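Local coordinates for trypsin-resistant surface T6 protein (Streptococcus pyogenes serotype M6, PDB 4P0D), which probably forms the repeating shaft subunit of a sortase-assembled pilus that is anchored to the streptococcal cell wall, at residues G18-L23 with L99-T104; T13-G18 with G84-N89; K262-N267 with I431-D436; K164-G169 with V316-I321; T191-D196 with G242-F247. The protein carries 1 engineered substitution. All blocks are in the same frame, centred on the assembly; numbering follows the deposited sequence.

Interaction 1 (G18-L23 with L99-T104); sequences GPTVTL and LLTGAT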
# COMPACT_ATOMS: atom_id res chain seq x y z
N GLY A 18 19.78 10.33 10.05
CA GLY A 18 20.92 9.51 10.45
C GLY A 18 21.55 8.62 9.39
O GLY A 18 21.67 7.40 9.59
N PRO A 19 21.99 9.21 8.28
CA PRO A 19 22.63 8.41 7.24
C PRO A 19 24.09 8.08 7.57
O PRO A 19 24.65 8.62 8.51
CB PRO A 19 22.56 9.32 6.02
CG PRO A 19 22.72 10.68 6.62
CD PRO A 19 21.95 10.64 7.91
N THR A 20 24.68 7.20 6.78
CA THR A 20 26.11 6.98 6.75
C THR A 20 26.69 8.03 5.83
O THR A 20 26.13 8.33 4.77
CB THR A 20 26.39 5.58 6.17
OG1 THR A 20 25.84 4.61 7.05
CG2 THR A 20 27.85 5.34 5.99
N VAL A 21 27.82 8.60 6.23
CA VAL A 21 28.52 9.56 5.40
C VAL A 21 29.89 8.97 5.03
O VAL A 21 30.68 8.58 5.92
CB VAL A 21 28.68 10.91 6.12
CG1 VAL A 21 29.39 11.90 5.22
CG2 VAL A 21 27.33 11.45 6.56
N THR A 22 30.13 8.88 3.73
CA THR A 22 31.39 8.42 3.19
C THR A 22 31.98 9.50 2.30
O THR A 22 31.30 10.03 1.42
CB THR A 22 31.21 7.14 2.37
OG1 THR A 22 30.38 6.21 3.08
CG2 THR A 22 32.58 6.51 2.09
N LEU A 23 33.26 9.83 2.52
CA LEU A 23 33.96 10.80 1.70
C LEU A 23 34.95 10.03 0.80
O LEU A 23 35.70 9.18 1.27
CB LEU A 23 34.69 11.82 2.56
CG LEU A 23 33.99 13.17 2.73
CD1 LEU A 23 32.63 13.02 3.40
CD2 LEU A 23 34.88 14.12 3.53
N LEU A 99 29.00 11.06 -0.15
CA LEU A 99 27.71 10.41 -0.31
C LEU A 99 27.08 10.10 1.06
O LEU A 99 27.74 9.52 1.96
CB LEU A 99 27.82 9.12 -1.13
CG LEU A 99 28.36 9.28 -2.56
CD1 LEU A 99 28.47 7.91 -3.23
CD2 LEU A 99 27.50 10.21 -3.41
N LEU A 100 25.81 10.48 1.19
CA LEU A 100 25.02 10.19 2.39
C LEU A 100 23.99 9.12 2.03
O LEU A 100 23.13 9.34 1.15
CB LEU A 100 24.33 11.47 2.89
CG LEU A 100 25.25 12.62 3.34
CD1 LEU A 100 25.57 13.58 2.19
CD2 LEU A 100 24.61 13.41 4.47
N THR A 101 24.09 7.96 2.67
CA THR A 101 23.31 6.77 2.31
C THR A 101 22.66 6.18 3.54
O THR A 101 23.02 6.52 4.66
CB THR A 101 24.20 5.65 1.72
OG1 THR A 101 25.27 5.37 2.61
CG2 THR A 101 24.76 6.05 0.39
N GLY A 102 21.67 5.31 3.32
CA GLY A 102 21.03 4.55 4.37
C GLY A 102 20.31 5.30 5.49
O GLY A 102 20.18 4.76 6.58
N ALA A 103 19.85 6.52 5.24
CA ALA A 103 19.07 7.26 6.25
C ALA A 103 17.91 6.39 6.70
O ALA A 103 17.21 5.80 5.87
CB ALA A 103 18.57 8.59 5.70
N THR A 104 17.70 6.31 8.01
CA THR A 104 16.69 5.39 8.53
C THR A 104 15.25 5.89 8.37
O THR A 104 14.31 5.11 8.54
CB THR A 104 16.95 5.01 10.01
OG1 THR A 104 17.26 6.19 10.77
CG2 THR A 104 18.11 4.04 10.10
O HOH W 1 20.20 6.21 11.25
O HOH W 2 27.66 6.68 2.07
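T20 and T101 face each other through two backbone hydrogen bonds. T20 N gives to T101 O at 2.8 Å, and T101 N gives to T20 O at 3.0 Å. T22 and L99 pair in the same way, and the bond from T22 N to L99 O is almost straight at 171°. L99 O also accepts a hydrogen bond from a water at 2.8 Å. The same water is hydrogen-bonded to T22 OG1 and T101 OG1, so it joins both strands on this face. The OG1 of T101 takes the place between backbone N and carbonyl carbon (chi1 53°), beside T20 CB, where it bonds the water. These are the start of strand 20-31 and the end of strand 94-101, antiparallel neighbours in the Ig-like N-terminal region. Between the two bonded pairs, V21 and L100 make a non-hydrogen-bonded pair whose side chains occupy the other face. L100 CD2 lies 4.0 Å from V21 CG2 and also 4.0 Å from P19 CG, with the three side chains alongside one another. I81 and Y109 cover this apolar row. Past the strand ends, P19 CB packs on A103 CB at 4.1 Å and meets T101 O at 3.1 Å.

Interaction 2 (T13-G18 with G84-N89); sequences TNIEGG and GTATYN. With CA (calcium ion), chain E.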
# COMPACT_ATOMS: atom_id res chain seq x y z
N THR A 13 26.20 20.21 6.82
CA THR A 13 25.06 20.48 7.71
C THR A 13 23.74 19.95 7.12
O THR A 13 23.71 19.43 5.99
CB THR A 13 24.90 21.98 7.99
OG1 THR A 13 24.72 22.65 6.74
CG2 THR A 13 26.12 22.52 8.69
N ASN A 14 22.66 20.08 7.89
CA ASN A 14 21.33 19.63 7.47
C ASN A 14 21.25 18.14 7.21
O ASN A 14 20.56 17.69 6.29
CB ASN A 14 20.82 20.40 6.23
CG ASN A 14 19.31 20.33 6.08
OD1 ASN A 14 18.59 20.38 7.08
ND2 ASN A 14 18.81 20.18 4.85
N ILE A 15 21.89 17.36 8.08
CA ILE A 15 21.87 15.92 7.97
C ILE A 15 20.70 15.38 8.79
O ILE A 15 20.69 15.46 10.02
CB ILE A 15 23.19 15.29 8.46
CG1 ILE A 15 24.37 15.87 7.67
CG2 ILE A 15 23.16 13.77 8.28
CD1 ILE A 15 25.71 15.23 7.97
N GLU A 16 19.70 14.86 8.09
CA GLU A 16 18.50 14.33 8.71
C GLU A 16 18.42 12.83 8.49
O GLU A 16 18.92 12.31 7.50
CB GLU A 16 17.27 15.00 8.09
CG GLU A 16 17.07 16.46 8.45
CD GLU A 16 16.06 17.14 7.52
OE1 GLU A 16 16.34 17.34 6.31
OE2 GLU A 16 14.97 17.46 7.99
N GLY A 17 17.81 12.13 9.42
CA GLY A 17 17.54 10.73 9.23
C GLY A 17 18.68 9.80 9.52
O GLY A 17 18.54 8.62 9.30
N GLY A 18 19.78 10.33 10.05
CA GLY A 18 20.92 9.51 10.45
C GLY A 18 21.55 8.62 9.39
O GLY A 18 21.67 7.40 9.59
N GLY A 84 22.92 16.70 13.39
CA GLY A 84 22.67 17.26 12.07
C GLY A 84 23.89 17.72 11.28
O GLY A 84 23.75 18.28 10.19
N THR A 85 25.09 17.49 11.80
CA THR A 85 26.29 17.90 11.10
C THR A 85 27.37 16.82 11.11
O THR A 85 27.38 15.92 11.95
CB THR A 85 26.88 19.20 11.69
OG1 THR A 85 27.49 18.92 12.95
CG2 THR A 85 25.81 20.26 11.88
N ALA A 86 28.25 16.90 10.13
CA ALA A 86 29.42 16.01 10.09
C ALA A 86 30.62 16.86 9.78
O ALA A 86 30.52 17.79 8.96
CB ALA A 86 29.23 14.94 9.04
N THR A 87 31.74 16.57 10.47
CA THR A 87 32.99 17.28 10.25
C THR A 87 34.15 16.30 10.01
O THR A 87 34.30 15.31 10.71
CB THR A 87 33.30 18.21 11.43
OG1 THR A 87 32.33 19.27 11.44
CG2 THR A 87 34.67 18.85 11.31
N TYR A 88 34.96 16.63 9.02
CA TYR A 88 36.11 15.84 8.62
C TYR A 88 37.33 16.77 8.54
O TYR A 88 37.24 17.88 8.00
CB TYR A 88 35.83 15.19 7.28
CG TYR A 88 37.03 14.49 6.73
CD1 TYR A 88 37.44 13.27 7.28
CD2 TYR A 88 37.80 15.05 5.71
CE1 TYR A 88 38.57 12.62 6.80
CE2 TYR A 88 38.92 14.41 5.22
CZ TYR A 88 39.29 13.19 5.76
OH TYR A 88 40.42 12.53 5.30
N ASN A 89 38.45 16.33 9.10
CA ASN A 89 39.66 17.13 9.11
C ASN A 89 40.55 16.67 7.97
O ASN A 89 41.19 15.61 8.06
CB ASN A 89 40.43 16.98 10.43
CG ASN A 89 39.72 17.63 11.61
OD1 ASN A 89 39.29 18.79 11.55
ND2 ASN A 89 39.62 16.91 12.69
CA CA E . 28.15 16.91 14.38
O HOH W 3 28.46 18.68 16.66
O HOH W 4 30.48 16.93 14.09
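T13 meets T85 through methyl groups, with T13 CG2 and T85 CG2 3.9 Å apart and the two side chains inclined to each other. The backbone of T13 is tied on its other side to S141 and A143 of strand 139-155. At N14 the chain turns with a positive phi. The side chain of N14 sets off away from residues 84-89, and its ND2 bonds to A143 O. This turn brings the next amide to G84. I15 N donates to G84 O at 3.0 Å with a fairly straight N-H (166°), but the donor stands 36° above the carbonyl plane. The peptide groups also touch in return, because G84 CA makes a CH...O contact with I15 O at 3.4 Å. The side chain of I15 carries the packing. Its CG1 branch lies beside the backbone N (chi1 -56°), runs past G84 O and then reaches along the strand. There CD1 lies 3.7 Å from A86 CB. I81 covers both I15 and A86. Beyond I15 the chain leaves this strand, and G17 turns to T104.

T85 also holds a metal, on the side away from I15. It chelates the calcium ion with its backbone O at 2.7 Å and its OG1 at 2.5 Å. Two waters bind as well, and S82 O is a further ligand. The whole is a calcium site of the Ig-like N-terminal domain, with T85 and S82 as protein ligands and the turn between strands 7-13 and 20-31 packed against G84.

Interaction 3 (K262-N267 with I431-D436); sequences KAVVNN and IFYSID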
# COMPACT_ATOMS: atom_id res chain seq x y z
N LYS A 262 -10.16 -0.47 -8.06
CA LYS A 262 -11.27 -1.02 -7.32
C LYS A 262 -11.05 -2.47 -7.01
O LYS A 262 -10.36 -3.15 -7.74
CB LYS A 262 -12.53 -0.90 -8.14
CG LYS A 262 -13.03 0.52 -8.30
CD LYS A 262 -14.23 0.46 -9.22
CE LYS A 262 -14.90 1.79 -9.43
NZ LYS A 262 -16.04 1.51 -10.36
N ALA A 263 -11.70 -2.94 -5.95
CA ALA A 263 -11.81 -4.34 -5.68
C ALA A 263 -13.19 -4.66 -5.12
O ALA A 263 -13.87 -3.78 -4.58
CB ALA A 263 -10.72 -4.80 -4.75
N VAL A 264 -13.64 -5.90 -5.26
CA VAL A 264 -14.96 -6.30 -4.76
C VAL A 264 -14.85 -7.40 -3.70
O VAL A 264 -14.15 -8.40 -3.88
CB VAL A 264 -15.87 -6.79 -5.90
CG1 VAL A 264 -15.30 -8.06 -6.51
CG2 VAL A 264 -17.28 -7.02 -5.39
N VAL A 265 -15.61 -7.22 -2.62
CA VAL A 265 -15.52 -8.07 -1.44
C VAL A 265 -16.12 -9.41 -1.84
O VAL A 265 -17.24 -9.46 -2.36
CB VAL A 265 -16.30 -7.45 -0.24
CG1 VAL A 265 -16.22 -8.34 1.01
CG2 VAL A 265 -15.78 -6.07 0.08
N ASN A 266 -15.35 -10.48 -1.67
CA ASN A 266 -15.79 -11.85 -2.05
C ASN A 266 -16.09 -12.70 -0.81
O ASN A 266 -16.01 -12.23 0.31
CB ASN A 266 -14.74 -12.53 -2.95
CG ASN A 266 -13.40 -12.78 -2.25
OD1 ASN A 266 -13.34 -13.38 -1.17
ND2 ASN A 266 -12.32 -12.31 -2.86
N ASN A 267 -16.49 -13.94 -1.03
CA ASN A 267 -16.94 -14.82 0.06
C ASN A 267 -15.84 -15.21 1.06
O ASN A 267 -16.16 -15.67 2.15
CB ASN A 267 -17.58 -16.08 -0.51
CG ASN A 267 -16.59 -17.00 -1.16
OD1 ASN A 267 -16.18 -18.01 -0.58
ND2 ASN A 267 -16.16 -16.65 -2.35
N ILE A 431 -18.20 -13.21 -10.78
CA ILE A 431 -18.04 -12.45 -9.54
C ILE A 431 -19.40 -11.94 -9.04
O ILE A 431 -20.20 -11.41 -9.82
CB ILE A 431 -17.07 -11.26 -9.74
CG1 ILE A 431 -15.71 -11.77 -10.21
CG2 ILE A 431 -16.92 -10.44 -8.46
CD1 ILE A 431 -14.66 -10.68 -10.36
N PHE A 432 -19.64 -12.08 -7.73
CA PHE A 432 -20.85 -11.56 -7.09
C PHE A 432 -20.73 -10.08 -6.71
O PHE A 432 -19.76 -9.65 -6.06
CB PHE A 432 -21.22 -12.36 -5.83
CG PHE A 432 -22.44 -11.82 -5.13
CD1 PHE A 432 -23.71 -12.04 -5.64
CD2 PHE A 432 -22.32 -11.07 -3.97
CE1 PHE A 432 -24.83 -11.54 -5.01
CE2 PHE A 432 -23.45 -10.56 -3.33
CZ PHE A 432 -24.70 -10.79 -3.85
N TYR A 433 -21.75 -9.31 -7.10
CA TYR A 433 -21.88 -7.92 -6.73
C TYR A 433 -23.19 -7.73 -6.03
O TYR A 433 -24.22 -8.25 -6.46
CB TYR A 433 -21.92 -7.02 -7.97
CG TYR A 433 -20.64 -7.04 -8.74
CD1 TYR A 433 -20.34 -8.09 -9.61
CD2 TYR A 433 -19.71 -6.03 -8.59
CE1 TYR A 433 -19.16 -8.13 -10.30
CE2 TYR A 433 -18.52 -6.04 -9.30
CZ TYR A 433 -18.25 -7.10 -10.14
OH TYR A 433 -17.07 -7.11 -10.83
N SER A 434 -23.18 -6.88 -5.01
CA SER A 434 -24.40 -6.53 -4.30
C SER A 434 -25.25 -5.63 -5.19
O SER A 434 -24.79 -5.09 -6.19
CB SER A 434 -24.05 -5.80 -3.02
OG SER A 434 -23.48 -4.53 -3.31
N ILE A 435 -26.51 -5.46 -4.79
CA ILE A 435 -27.44 -4.58 -5.48
C ILE A 435 -26.86 -3.17 -5.61
O ILE A 435 -26.93 -2.55 -6.68
CB ILE A 435 -28.79 -4.51 -4.73
CG1 ILE A 435 -29.49 -5.88 -4.72
CG2 ILE A 435 -29.69 -3.43 -5.29
CD1 ILE A 435 -29.99 -6.37 -6.07
N ASP A 436 -26.28 -2.67 -4.52
CA ASP A 436 -25.74 -1.31 -4.52
C ASP A 436 -24.42 -1.16 -5.29
O ASP A 436 -24.00 -0.04 -5.56
CB ASP A 436 -25.59 -0.78 -3.09
CG ASP A 436 -26.93 -0.49 -2.43
OD1 ASP A 436 -27.90 -0.12 -3.14
OD2 ASP A 436 -27.01 -0.64 -1.20
O HOH W 5 -18.14 -11.05 -4.52
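The ring of Y433 meets V264 obliquely: methyl CG2 of V264 stands 4.1 Å from ring atom CD2 of Y433, and the two side chains cross at about a right angle. V264 was modelled in two conformers, and the contacts given here are those of one of them. V171 and P439 pack on the same tyrosine. The ring of F432 turns elsewhere and stacks on Y410. The backbone O of F432 is what meets the partner strand, 3.7 Å from V264 CG2. V264 carries the contact. In this conformer its CG2 lies anti to the backbone N and CG1 sits between N and the carbonyl carbon (chi1 65°), which spreads the two methyls toward different residues. CG1 goes to CG2 of I431 at 3.5 Å. That is tight for two carbons, and with two conformers the closeness is doubtful.

The two strands belong to different sheets. Strand 258-265 is part of the Cna-B-like domain, while 431-434 is an outer strand of a small four-stranded antiparallel sheet. They cross at 88°, with their axes 7.7 Å apart at the closest. At this angle they do not pair, and a water takes up the polar link. It donates to V265 O at 2.8 Å and to F432 O at 2.6 Å. G169 lies close by and is bonded through its backbone to both V265 and S434.

Interaction 4 (K164-G169 with V316-I321); sequences KTTSLG and VYTYQI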
# COMPACT_ATOMS: atom_id res chain seq x y z
N LYS A 164 -13.41 1.15 9.17
CA LYS A 164 -14.12 1.08 7.90
C LYS A 164 -14.62 -0.34 7.66
O LYS A 164 -13.86 -1.28 7.70
CB LYS A 164 -13.25 1.62 6.75
CG LYS A 164 -12.95 3.11 6.95
CD LYS A 164 -12.35 3.78 5.73
CE LYS A 164 -11.97 5.23 6.03
NZ LYS A 164 -13.17 6.12 6.19
N THR A 165 -15.93 -0.46 7.43
CA THR A 165 -16.57 -1.77 7.27
C THR A 165 -17.23 -1.93 5.90
O THR A 165 -17.54 -0.96 5.22
CB THR A 165 -17.62 -2.01 8.38
OG1 THR A 165 -18.77 -1.20 8.14
CG2 THR A 165 -17.05 -1.68 9.76
N THR A 166 -17.47 -3.16 5.51
CA THR A 166 -18.05 -3.45 4.21
C THR A 166 -18.85 -4.76 4.25
O THR A 166 -18.94 -5.42 5.30
CB THR A 166 -16.94 -3.52 3.14
OG1 THR A 166 -17.52 -3.57 1.83
CG2 THR A 166 -16.09 -4.73 3.36
N SER A 167 -19.39 -5.16 3.11
CA SER A 167 -20.21 -6.36 3.05
C SER A 167 -19.90 -7.14 1.78
O SER A 167 -19.32 -6.60 0.82
CB SER A 167 -21.68 -5.96 3.11
OG SER A 167 -22.05 -5.21 1.96
N LEU A 168 -20.26 -8.42 1.79
CA LEU A 168 -20.09 -9.29 0.60
C LEU A 168 -20.72 -8.66 -0.64
O LEU A 168 -21.86 -8.20 -0.61
CB LEU A 168 -20.72 -10.67 0.85
CG LEU A 168 -20.77 -11.62 -0.34
CD1 LEU A 168 -19.35 -12.06 -0.70
CD2 LEU A 168 -21.62 -12.82 0.01
N GLY A 169 -19.96 -8.61 -1.72
CA GLY A 169 -20.43 -8.05 -2.98
C GLY A 169 -20.26 -6.54 -3.11
O GLY A 169 -20.63 -5.99 -4.13
N VAL A 316 -10.10 -3.16 5.97
CA VAL A 316 -11.53 -3.05 5.94
C VAL A 316 -12.11 -4.27 6.65
O VAL A 316 -11.61 -5.37 6.49
CB VAL A 316 -12.06 -2.90 4.51
CG1 VAL A 316 -13.56 -2.83 4.50
CG2 VAL A 316 -11.47 -1.63 3.89
N TYR A 317 -13.16 -4.03 7.43
CA TYR A 317 -13.74 -5.05 8.32
C TYR A 317 -15.12 -5.53 7.86
O TYR A 317 -15.86 -4.80 7.20
CB TYR A 317 -13.82 -4.48 9.73
CG TYR A 317 -12.46 -4.17 10.30
CD1 TYR A 317 -11.67 -5.18 10.86
CD2 TYR A 317 -11.93 -2.89 10.26
CE1 TYR A 317 -10.42 -4.91 11.38
CE2 TYR A 317 -10.68 -2.61 10.78
CZ TYR A 317 -9.93 -3.63 11.34
OH TYR A 317 -8.68 -3.37 11.84
N THR A 318 -15.46 -6.77 8.21
CA THR A 318 -16.83 -7.26 8.04
C THR A 318 -17.22 -8.02 9.30
O THR A 318 -16.35 -8.49 10.05
CB THR A 318 -16.98 -8.23 6.84
OG1 THR A 318 -16.37 -9.50 7.15
CG2 THR A 318 -16.32 -7.70 5.60
N TYR A 319 -18.53 -8.16 9.49
CA TYR A 319 -19.09 -8.94 10.59
C TYR A 319 -20.08 -9.95 10.03
O TYR A 319 -20.46 -9.89 8.85
CB TYR A 319 -19.83 -8.03 11.57
CG TYR A 319 -19.03 -6.79 11.96
CD1 TYR A 319 -17.86 -6.91 12.72
CD2 TYR A 319 -19.42 -5.52 11.54
CE1 TYR A 319 -17.11 -5.80 13.06
CE2 TYR A 319 -18.67 -4.40 11.89
CZ TYR A 319 -17.52 -4.54 12.65
OH TYR A 319 -16.77 -3.42 12.98
N GLN A 320 -20.53 -10.85 10.89
CA GLN A 320 -21.57 -11.78 10.50
C GLN A 320 -22.62 -11.86 11.59
O GLN A 320 -22.32 -11.68 12.77
CB GLN A 320 -20.98 -13.14 10.16
CG GLN A 320 -20.17 -13.79 11.26
CD GLN A 320 -19.39 -15.00 10.78
OE1 GLN A 320 -19.15 -15.17 9.58
NE2 GLN A 320 -18.96 -15.82 11.72
N ILE A 321 -23.85 -12.09 11.16
CA ILE A 321 -24.99 -12.16 12.05
C ILE A 321 -25.33 -13.62 12.33
O ILE A 321 -25.40 -14.43 11.41
CB ILE A 321 -26.21 -11.44 11.46
CG1 ILE A 321 -25.86 -9.98 11.17
CG2 ILE A 321 -27.40 -11.52 12.42
CD1 ILE A 321 -26.94 -9.23 10.44
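Y317 uses both its backbone N and its backbone O on residues 164-169. Its N donates to K164 O at 2.9 Å, in the plane of that carbonyl. Its O accepts from T166 N, also at 2.9 Å and nearly in line with the C=O bond. These two bonds flank T165 and make a single beta bridge. Each carbonyl oxygen has a softer partner too: V316 CA-H points to K164 O, and T165 CA-H to Y317 O. K164 O also lies at the edge of the Y317 ring, 3.6 Å from CD2. V316 O accepts from N276 ND2.

The side-chain polar atoms look elsewhere. T165 OG1 is bonded to I158 O and S367 N, T318 OG1 to I270 O, and Y319 OH to D160 OD2, while K164 NZ forms a salt bridge with D159. With its OG1 held that way, T165 offers its methyl to the tyrosine: CG2 lies 3.7 Å from Y319 OH and 3.8 Å from Y319 CE2. T166 also touches through its methyl. Its OG1 is anti to the backbone N (chi1 -170°), which sets CG2 against V316 CG1, at a tight 3.4 Å, and against T318 CG2 at 3.7 Å.

L172 of strand 171-179 packs on T166 and V316, and W394 meets the Y317 ring edge to face. The contact lies where strand 307-316 leads into strand 320-327, probably near the junction of the Cna-B-like and prealbumin-like domains. K164 and T165 belong to the second strand of the small hairpin 158-160/163-165.

Interaction 5 (T191-D196 with G242-F247); sequences TVYVSD and GFNLSF
Strands 192-196 and 242-247 run antiparallel, their directions 167° apart, with V194 and L245 joined both ways by backbone bonds of 2.7 Å (V194 N to L245 O, L245 N to V194 O). D196 and F243 form the next hydrogen-bonded pair.

On the face of Y193, S195, N244 and S246 the side chains are polar. S195 OG donates to N244 OD1 at 2.9 Å and sits at the edge of the Y193 ring, in its plane. The Y193 side chain extends anti to its own backbone N (chi1 -169°), which carries the ring across to N244. There Y193 OH lies 3.2 Å from N244 CB, while its hydrogen bond goes to N296 O. The ring and the amide are turned 48° apart. N244 ND2 is bonded to L297 O, so both ends of this buried amide are held. A water links S246 OG with V192 N.

V194, L245, D196 and F243 share the other face. The F243 ring lies under the backbone: D196 N stands over its centre, and D196 CB is 3.8 Å from F243 CE1. The carboxylate of D196 turns away, to Y261 OH, K152 NZ and K279 N. V194 CG2 approaches the edge of the F247 ring, 4.1 Å from CE2. At the end of the ladder V192 CG1 packs on F247 CB at 3.8 Å.

Strand 192-197 pairs with 276-285 on its other edge, and 242-247 with 231-238. I259 of strand 258-265 packs on V194, L245 and F247, consistent with the interior of the Cna-B-like domain.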
# COMPACT_ATOMS: atom_id res chain seq x y z
N THR A 191 14.58 4.86 -9.83
CA THR A 191 13.45 3.98 -9.62
C THR A 191 12.26 4.79 -9.05
O THR A 191 12.40 5.57 -8.10
CB THR A 191 13.80 2.80 -8.69
OG1 THR A 191 14.78 1.95 -9.31
CG2 THR A 191 12.57 1.98 -8.36
N VAL A 192 11.11 4.59 -9.69
CA VAL A 192 9.81 5.14 -9.26
C VAL A 192 8.80 4.03 -9.51
O VAL A 192 8.31 3.92 -10.63
CB VAL A 192 9.35 6.36 -10.11
CG1 VAL A 192 8.03 6.93 -9.58
CG2 VAL A 192 10.40 7.44 -10.15
N TYR A 193 8.50 3.21 -8.51
CA TYR A 193 7.81 1.94 -8.73
C TYR A 193 6.71 1.70 -7.69
O TYR A 193 6.99 1.67 -6.49
CB TYR A 193 8.85 0.83 -8.65
CG TYR A 193 8.45 -0.55 -9.10
CD1 TYR A 193 7.55 -1.32 -8.37
CD2 TYR A 193 9.04 -1.13 -10.23
CE1 TYR A 193 7.22 -2.60 -8.76
CE2 TYR A 193 8.71 -2.40 -10.64
CZ TYR A 193 7.80 -3.14 -9.89
OH TYR A 193 7.48 -4.40 -10.29
N VAL A 194 5.47 1.49 -8.15
CA VAL A 194 4.31 1.36 -7.26
C VAL A 194 3.69 -0.05 -7.33
O VAL A 194 3.56 -0.65 -8.41
CB VAL A 194 3.27 2.48 -7.53
CG1 VAL A 194 2.03 2.32 -6.64
CG2 VAL A 194 3.92 3.85 -7.33
N SER A 195 3.37 -0.60 -6.15
CA SER A 195 2.75 -1.92 -6.05
C SER A 195 1.59 -1.92 -5.05
O SER A 195 1.57 -1.12 -4.10
CB SER A 195 3.76 -2.99 -5.60
OG SER A 195 5.02 -2.85 -6.25
N ASP A 196 0.63 -2.81 -5.27
CA ASP A 196 -0.33 -3.19 -4.25
C ASP A 196 -0.72 -4.63 -4.47
O ASP A 196 -0.62 -5.15 -5.59
CB ASP A 196 -1.56 -2.27 -4.27
CG ASP A 196 -2.33 -2.25 -2.94
OD1 ASP A 196 -2.06 -3.05 -2.04
OD2 ASP A 196 -3.26 -1.43 -2.82
N GLY A 242 -3.34 -7.91 -7.56
CA GLY A 242 -2.89 -6.53 -7.52
C GLY A 242 -2.11 -6.17 -8.78
O GLY A 242 -2.38 -6.71 -9.85
N PHE A 243 -1.14 -5.27 -8.62
CA PHE A 243 -0.41 -4.73 -9.75
C PHE A 243 0.97 -4.21 -9.35
O PHE A 243 1.22 -3.89 -8.18
CB PHE A 243 -1.19 -3.57 -10.38
CG PHE A 243 -1.25 -2.34 -9.52
CD1 PHE A 243 -2.25 -2.20 -8.55
CD2 PHE A 243 -0.31 -1.32 -9.66
CE1 PHE A 243 -2.31 -1.08 -7.75
CE2 PHE A 243 -0.37 -0.19 -8.85
CZ PHE A 243 -1.37 -0.07 -7.90
N ASN A 244 1.82 -4.11 -10.36
CA ASN A 244 3.04 -3.31 -10.30
C ASN A 244 2.94 -2.24 -11.38
O ASN A 244 2.40 -2.49 -12.46
CB ASN A 244 4.28 -4.16 -10.51
CG ASN A 244 4.49 -5.18 -9.40
OD1 ASN A 244 4.33 -4.86 -8.24
ND2 ASN A 244 4.81 -6.40 -9.77
N LEU A 245 3.40 -1.04 -11.05
CA LEU A 245 3.39 0.07 -11.98
C LEU A 245 4.72 0.83 -11.83
O LEU A 245 5.00 1.43 -10.79
CB LEU A 245 2.18 0.99 -11.73
CG LEU A 245 1.65 1.77 -12.93
CD1 LEU A 245 0.46 2.63 -12.56
CD2 LEU A 245 2.74 2.62 -13.54
N SER A 246 5.54 0.77 -12.87
CA SER A 246 6.83 1.44 -12.86
C SER A 246 6.68 2.70 -13.68
O SER A 246 6.31 2.63 -14.86
CB SER A 246 7.93 0.54 -13.45
OG SER A 246 9.18 1.20 -13.47
N PHE A 247 6.97 3.85 -13.08
CA PHE A 247 6.94 5.12 -13.83
C PHE A 247 8.31 5.49 -14.37
O PHE A 247 9.34 4.99 -13.90
CB PHE A 247 6.43 6.26 -12.95
CG PHE A 247 4.98 6.15 -12.56
CD1 PHE A 247 3.98 6.53 -13.44
CD2 PHE A 247 4.62 5.69 -11.30
CE1 PHE A 247 2.65 6.44 -13.08
CE2 PHE A 247 3.29 5.61 -10.93
CZ PHE A 247 2.31 5.97 -11.82
O HOH W 6 11.06 2.49 -11.89

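Interactions 1 and 2 belong to the N-terminal domain. They share G18 and touch through L100 and I15, but interaction 1 is regular strand pairing and interaction 2 a turn beside a calcium site. Both are partly exposed. Interaction 5 is also antiparallel pairing, yet every touching residue is buried and its polar face is held by side chains. Interactions 3 and 4 probably lie where domains meet, about 11 Å apart between centres and joined through G169. In interaction 3 crossed strands rely on methyl contacts and one water; interaction 4 instead has a single backbone bridge with methyl contacts around it. I259, earlier in strand 258-265, packs on interaction 5, though interactions 3 and 5 do not touch.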